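PDB 3OAJ: putative ring-cleaving dioxygenase MhqO from Bacillus subtilis subsp. subtilis, which probably cleaves aromatic rings as an iron-dependent extradiol dioxygenase and may contribute to the degradation of aromatic compounds. Local coordinates for residues A168-L171 against E172-G176; G143-P147 against D148-K152; R247-Y251 against F252-Y256. All coordinates share one frame; numbering follows the deposited sequence.

Contact 1 (A168-L171 against E172-G176); sequences ADLL and ENIMG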
# COMPACT_ATOMS: atom_id res chain seq x y z
N ALA A 168 -8.27 -12.63 -12.48
CA ALA A 168 -8.80 -13.65 -11.57
C ALA A 168 -8.01 -14.95 -11.67
O ALA A 168 -7.68 -15.56 -10.65
CB ALA A 168 -10.29 -13.92 -11.85
N ASP A 169 -7.72 -15.35 -12.90
CA ASP A 169 -6.98 -16.58 -13.18
C ASP A 169 -5.59 -16.48 -12.53
O ASP A 169 -5.14 -17.39 -11.84
CB ASP A 169 -6.89 -16.74 -14.71
CG ASP A 169 -6.31 -18.08 -15.14
OD1 ASP A 169 -6.41 -19.08 -14.41
OD2 ASP A 169 -5.78 -18.13 -16.28
N LEU A 170 -4.94 -15.33 -12.70
CA LEU A 170 -3.66 -15.06 -12.04
C LEU A 170 -3.73 -15.16 -10.51
O LEU A 170 -2.93 -15.85 -9.87
CB LEU A 170 -3.13 -13.69 -12.47
CG LEU A 170 -1.92 -13.13 -11.75
CD1 LEU A 170 -0.66 -14.02 -11.89
CD2 LEU A 170 -1.63 -11.73 -12.26
N LEU A 171 -4.69 -14.46 -9.91
CA LEU A 171 -4.82 -14.46 -8.46
C LEU A 171 -5.07 -15.85 -7.91
O LEU A 171 -4.43 -16.27 -6.93
CB LEU A 171 -5.94 -13.51 -8.05
CG LEU A 171 -5.64 -12.02 -8.21
CD1 LEU A 171 -6.90 -11.20 -8.03
CD2 LEU A 171 -4.52 -11.57 -7.25
N GLU A 172 -6.02 -16.57 -8.51
CA GLU A 172 -6.44 -17.86 -7.96
C GLU A 172 -5.47 -18.98 -8.32
O GLU A 172 -5.02 -19.73 -7.45
CB GLU A 172 -7.84 -18.22 -8.45
CG GLU A 172 -8.41 -19.45 -7.74
CD GLU A 172 -9.85 -19.76 -8.12
OE1 GLU A 172 -10.50 -18.90 -8.76
OE2 GLU A 172 -10.34 -20.85 -7.75
N ASN A 173 -5.13 -19.08 -9.59
CA ASN A 173 -4.50 -20.28 -10.12
C ASN A 173 -2.99 -20.22 -10.23
O ASN A 173 -2.33 -21.25 -10.27
CB ASN A 173 -5.18 -20.70 -11.43
CG ASN A 173 -6.68 -20.85 -11.27
OD1 ASN A 173 -7.15 -21.49 -10.32
ND2 ASN A 173 -7.44 -20.24 -12.17
N ILE A 174 -2.44 -19.00 -10.24
CA ILE A 174 -0.99 -18.81 -10.22
C ILE A 174 -0.51 -18.35 -8.86
O ILE A 174 0.51 -18.82 -8.35
CB ILE A 174 -0.53 -17.83 -11.33
CG1 ILE A 174 -0.70 -18.49 -12.70
CG2 ILE A 174 0.93 -17.37 -11.10
CD1 ILE A 174 0.04 -17.81 -13.82
N MET A 175 -1.23 -17.40 -8.27
CA MET A 175 -0.77 -16.79 -7.03
C MET A 175 -1.31 -17.46 -5.78
O MET A 175 -0.93 -17.09 -4.67
CB MET A 175 -1.06 -15.29 -7.04
CG MET A 175 -0.19 -14.55 -8.03
SD MET A 175 -0.66 -12.83 -8.23
CE MET A 175 -0.23 -12.13 -6.63
N GLY A 176 -2.21 -18.42 -5.96
CA GLY A 176 -2.66 -19.26 -4.85
C GLY A 176 -3.66 -18.65 -3.88
O GLY A 176 -3.87 -19.20 -2.79

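Contact 2 (G143-P147 against D148-K152); sequences GEVTP and DVAIK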
# COMPACT_ATOMS: atom_id res chain seq x y z
N GLY A 143 -1.49 10.87 18.77
CA GLY A 143 -2.68 11.66 19.07
C GLY A 143 -3.67 10.82 19.87
O GLY A 143 -3.30 10.18 20.86
N GLU A 144 -4.93 10.83 19.44
CA GLU A 144 -5.98 10.05 20.09
C GLU A 144 -6.03 8.60 19.60
O GLU A 144 -6.83 7.80 20.09
CB GLU A 144 -7.35 10.72 19.87
CG GLU A 144 -7.58 12.00 20.68
CD GLU A 144 -8.96 12.62 20.46
OE1 GLU A 144 -9.88 11.92 19.99
OE2 GLU A 144 -9.12 13.82 20.79
N VAL A 145 -5.17 8.24 18.66
CA VAL A 145 -5.21 6.88 18.09
C VAL A 145 -4.46 5.92 19.02
O VAL A 145 -3.25 6.06 19.23
CB VAL A 145 -4.66 6.82 16.64
CG1 VAL A 145 -4.85 5.42 16.03
CG2 VAL A 145 -5.35 7.85 15.76
N THR A 146 -5.19 4.96 19.57
CA THR A 146 -4.69 4.02 20.57
C THR A 146 -4.88 2.58 20.06
O THR A 146 -5.63 2.35 19.12
CB THR A 146 -5.44 4.21 21.91
OG1 THR A 146 -6.83 4.21 21.66
CG2 THR A 146 -5.09 5.55 22.56
N PRO A 147 -4.20 1.59 20.67
CA PRO A 147 -4.19 0.24 20.09
C PRO A 147 -5.56 -0.41 19.92
O PRO A 147 -5.74 -1.27 19.05
CB PRO A 147 -3.30 -0.55 21.06
CG PRO A 147 -2.41 0.48 21.66
CD PRO A 147 -3.26 1.71 21.81
N ASP A 148 -6.54 0.03 20.72
CA ASP A 148 -7.87 -0.55 20.67
C ASP A 148 -8.64 -0.11 19.43
O ASP A 148 -9.64 -0.73 19.07
CB ASP A 148 -8.65 -0.27 21.99
CG ASP A 148 -8.81 1.21 22.27
OD1 ASP A 148 -8.07 2.03 21.70
OD2 ASP A 148 -9.68 1.58 23.09
N VAL A 149 -8.14 0.93 18.76
CA VAL A 149 -8.77 1.46 17.54
C VAL A 149 -7.83 1.60 16.34
O VAL A 149 -8.30 1.81 15.23
CB VAL A 149 -9.48 2.85 17.79
CG1 VAL A 149 -10.62 2.73 18.78
CG2 VAL A 149 -8.49 3.93 18.24
N ALA A 150 -6.52 1.47 16.54
CA ALA A 150 -5.55 1.80 15.49
C ALA A 150 -5.69 0.88 14.28
O ALA A 150 -6.05 -0.30 14.41
CB ALA A 150 -4.14 1.73 16.04
N ILE A 151 -5.40 1.44 13.11
CA ILE A 151 -5.33 0.67 11.87
C ILE A 151 -4.25 -0.40 12.00
O ILE A 151 -3.08 -0.09 12.25
CB ILE A 151 -5.09 1.60 10.66
CG1 ILE A 151 -6.33 2.48 10.46
CG2 ILE A 151 -4.75 0.79 9.40
CD1 ILE A 151 -6.10 3.66 9.54
N LYS A 152 -4.65 -1.65 11.82
CA LYS A 152 -3.75 -2.80 11.99
C LYS A 152 -2.91 -3.11 10.74
O LYS A 152 -1.92 -3.83 10.80
CB LYS A 152 -4.56 -4.03 12.40
CG LYS A 152 -5.37 -3.77 13.67
CD LYS A 152 -5.90 -5.04 14.32
CE LYS A 152 -7.06 -5.63 13.53
NZ LYS A 152 -7.53 -6.91 14.14
O HOH W 1 -4.84 -1.88 16.42

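Contact 3 (R247-Y251 against F252-Y256); sequences RDRNY and FNAIY. With SO4 (sulfate ion), chain D.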
# COMPACT_ATOMS: atom_id res chain seq x y z
N ARG A 247 15.68 -6.17 -7.95
CA ARG A 247 16.22 -4.87 -7.58
C ARG A 247 16.27 -4.75 -6.07
O ARG A 247 15.28 -4.97 -5.39
CB ARG A 247 15.36 -3.76 -8.20
CG ARG A 247 15.51 -3.73 -9.72
CD ARG A 247 14.46 -2.89 -10.42
NE ARG A 247 14.62 -3.04 -11.87
CZ ARG A 247 13.71 -2.72 -12.77
NH1 ARG A 247 12.53 -2.22 -12.40
NH2 ARG A 247 13.96 -2.90 -14.05
N ASP A 248 17.45 -4.39 -5.56
CA ASP A 248 17.64 -4.16 -4.12
C ASP A 248 17.09 -2.78 -3.71
O ASP A 248 17.64 -1.74 -4.11
CB ASP A 248 19.14 -4.29 -3.83
CG ASP A 248 19.50 -4.03 -2.37
OD1 ASP A 248 18.62 -3.68 -1.56
OD2 ASP A 248 20.69 -4.19 -2.04
N ARG A 249 15.99 -2.77 -2.96
CA ARG A 249 15.38 -1.51 -2.49
C ARG A 249 15.73 -1.19 -1.04
O ARG A 249 15.07 -0.37 -0.40
CB ARG A 249 13.86 -1.53 -2.68
CG ARG A 249 13.38 -1.88 -4.09
CD ARG A 249 13.94 -0.93 -5.14
NE ARG A 249 13.09 -0.81 -6.32
CZ ARG A 249 13.44 -0.17 -7.44
NH1 ARG A 249 14.64 0.37 -7.58
NH2 ARG A 249 12.58 -0.11 -8.46
N ASN A 250 16.78 -1.86 -0.54
CA ASN A 250 17.34 -1.63 0.80
C ASN A 250 16.50 -2.28 1.89
O ASN A 250 17.03 -3.03 2.70
CB ASN A 250 17.55 -0.13 1.08
CG ASN A 250 18.52 0.14 2.23
OD1 ASN A 250 19.00 -0.77 2.90
ND2 ASN A 250 18.83 1.41 2.44
N TYR A 251 15.20 -2.01 1.92
CA TYR A 251 14.33 -2.53 3.00
C TYR A 251 13.62 -3.81 2.57
O TYR A 251 12.91 -4.43 3.36
CB TYR A 251 13.37 -1.41 3.45
CG TYR A 251 14.18 -0.15 3.63
CD1 TYR A 251 14.08 0.92 2.72
CD2 TYR A 251 15.14 -0.06 4.64
CE1 TYR A 251 14.89 2.05 2.86
CE2 TYR A 251 15.95 1.06 4.77
CZ TYR A 251 15.82 2.11 3.88
OH TYR A 251 16.63 3.20 4.03
N PHE A 252 13.83 -4.19 1.32
CA PHE A 252 13.31 -5.42 0.70
C PHE A 252 13.92 -5.48 -0.70
O PHE A 252 14.40 -4.46 -1.20
CB PHE A 252 11.76 -5.41 0.61
CG PHE A 252 11.19 -4.17 -0.03
CD1 PHE A 252 11.01 -4.09 -1.41
CD2 PHE A 252 10.85 -3.07 0.76
CE1 PHE A 252 10.48 -2.94 -2.00
CE2 PHE A 252 10.33 -1.91 0.16
CZ PHE A 252 10.17 -1.83 -1.21
N ASN A 253 13.92 -6.67 -1.31
CA ASN A 253 14.24 -6.84 -2.73
C ASN A 253 12.91 -6.93 -3.48
O ASN A 253 11.91 -7.40 -2.93
CB ASN A 253 15.09 -8.09 -2.95
CG ASN A 253 16.49 -7.96 -2.36
OD1 ASN A 253 17.06 -6.87 -2.34
ND2 ASN A 253 17.02 -9.06 -1.84
N ALA A 254 12.91 -6.45 -4.72
CA ALA A 254 11.71 -6.32 -5.54
C ALA A 254 11.87 -6.91 -6.94
O ALA A 254 12.92 -6.78 -7.54
CB ALA A 254 11.33 -4.86 -5.67
N ILE A 255 10.81 -7.56 -7.43
CA ILE A 255 10.63 -7.82 -8.86
C ILE A 255 9.26 -7.29 -9.25
O ILE A 255 8.34 -7.26 -8.42
CB ILE A 255 10.74 -9.33 -9.22
CG1 ILE A 255 9.72 -10.18 -8.44
CG2 ILE A 255 12.16 -9.82 -8.94
CD1 ILE A 255 9.73 -11.66 -8.81
N TYR A 256 9.15 -6.88 -10.50
CA TYR A 256 7.90 -6.28 -11.03
C TYR A 256 7.42 -6.99 -12.28
O TYR A 256 8.23 -7.40 -13.13
CB TYR A 256 8.12 -4.79 -11.36
CG TYR A 256 8.69 -3.95 -10.23
CD1 TYR A 256 7.85 -3.23 -9.37
CD2 TYR A 256 10.07 -3.91 -9.99
CE1 TYR A 256 8.38 -2.47 -8.32
CE2 TYR A 256 10.61 -3.15 -8.96
CZ TYR A 256 9.76 -2.44 -8.12
OH TYR A 256 10.29 -1.69 -7.08
S SO4 D . 8.65 0.24 -4.61
O1 SO4 D . 8.70 0.31 -6.07
O2 SO4 D . 9.64 1.08 -3.97
O3 SO4 D . 7.32 0.57 -4.09
O4 SO4 D . 9.00 -1.14 -4.24

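Contact 1 (A168-L171 against E172-G176)
D169 CG lies opposite its backbone N (chi1 -172°) and N173 CG beside its own N (-54°), which brings carboxylate and amide together along the helix. N173 ND2 donates to D169 OD1 over 2.7 Å in a nearly straight bond. The carboxylate oxygen uses its anti lone pair and lies close to the amide plane, although the two flat groups are turned 66° apart. Acid and amide, one turn apart, suit this exposed side because the amide N-H can donate to the carboxylate.

On the buried side, M175 CG lies beside its backbone N and chi2 is extended, which lays M175 SD 3.8 Å from L170 CG; the bend at chi3 then turns only CE. L170 CD1 also meets I174 CG2 at 3.8 Å. These leucine, isoleucine and methionine side chains face the rest of the domain: L170 and M175 both touch F265 of strand 264-269.

L170 O takes two donors, I174 N at 3.2 Å from well above the carbonyl plane and M175 N at 2.8 Å almost in line with the carbonyl bond. This wider, pi-type turn and then G176, a glycine with positive phi, lead the chain out of helix 164-174, in the second vicinal-oxygen-chelate (VOC) region.

Contact 2 (G143-P147 against D148-K152)
T146 O accepts from V149 N at 2.9 Å and, more weakly, from A150 N, so the chain reverses over P147 and D148, whose backbone angles are those of a type I beta-turn. The turn lies in the long connection between strands 126-131 and 153-160. Proline suits the first corner because its ring already holds phi near the required value (-59°), and its missing N-H is not needed there.

A side-chain bond spans the same corner. T146 and D148 lie side by side and point the same way, and T146 OG1 donates to D148 OD1 over a short 2.5 Å, meeting the oxygen nearly along its C-O bond. Both first torsions are close to +60° (50° and 60°), which sets OG1 and the carboxylate between backbone N and carbonyl carbon in their own residues and swings the two groups to the same flank of the turn. A hydroxyl and a short acid are just long enough to close this link.

V145 CG1 packs against A150, 3.8 Å from A150 CB, and the small methyl lets the valine come close to the backbone as well. V149 CG2 folds back to 3.4 Å from T146 O, beside the bonds that this carbonyl receives. Outward from the turn, V149 touches F94 and its carbonyl accepts from W95 NE1, which fastens the loop to helix 92-101.

Two carbonyls that the turn leaves pointing to the same place are joined by solvent: one water donates to P147 O and to A150 O, each at 2.8 Å.

Contact 3 (R247-Y251 against F252-Y256)
The beta hairpin of strands 247-248 and 253-258, in which R247 and A254 are an antiparallel hydrogen-bonded pair, forms part of the wall of the metal pocket, where H11, H218 and E266 hold a zinc ion. The pair is joined by R247 N to A254 O and A254 N to R247 O, while D248 and N253 form the non-hydrogen-bonded pair beside it. R249 N donates to F252 O at 2.9 Å and closes the end of the ladder. In the loop, D248 OD1 accepts from N250 N, an Asx turn that suits the short acid. F252 N is buried here without a partner in the model.

R249 CG rests on the small A254 CB, and the bend at chi2 (-57°) then sends the guanidinium to Y256. R249 NE and NH2 both point at Y256 OH, at 3.0 and 3.1 Å, and the hydroxyl oxygen lies in the guanidinium plane, at its edge. One face of that guanidinium has R247 CB above its centre. Nearer its root, R249 CB sits over a face of the F252 ring, 4.1 Å from the centroid, in a CH-pi contact. The same ring turns its edge to a sulfate, with F252 CE1 3.2 Å from sulfate O4, and meets the ring of H11.

Y256 OH donates to sulfate O1 over 2.7 Å, and T13 OG1 binds the same ion, which probably came from the crystallisation liquor. The tyrosine oxygen thus receives two N-H groups and gives its own proton onward, so its hydroxyl rotation is fixed. A sulfate held by tyrosine and threonine hydroxyls beside the metal shows that this part of the pocket can accept an anion's oxygens.

How the contacts relate
The three contacts follow one another along the chain in the order 2, 1, 3, and none touches another. Contact 3 is the one at the metal: the side chain of Y256 comes within about 4 Å of the zinc ion, and that of F252 within about 4 Å of that of H11. Contact 1 is farther off, with the side chain of M175 about 13 Å from the zinc; it abuts strand 264-269, which carries the metal ligand E266 that contact 3 also touches. The centres of contacts 1 and 3 are 23 Å apart and their nearest atoms about 10 Å. Contact 2 lies away from the metal site, its centre 34 Å from that of contact 1 and 30 Å from that of contact 3.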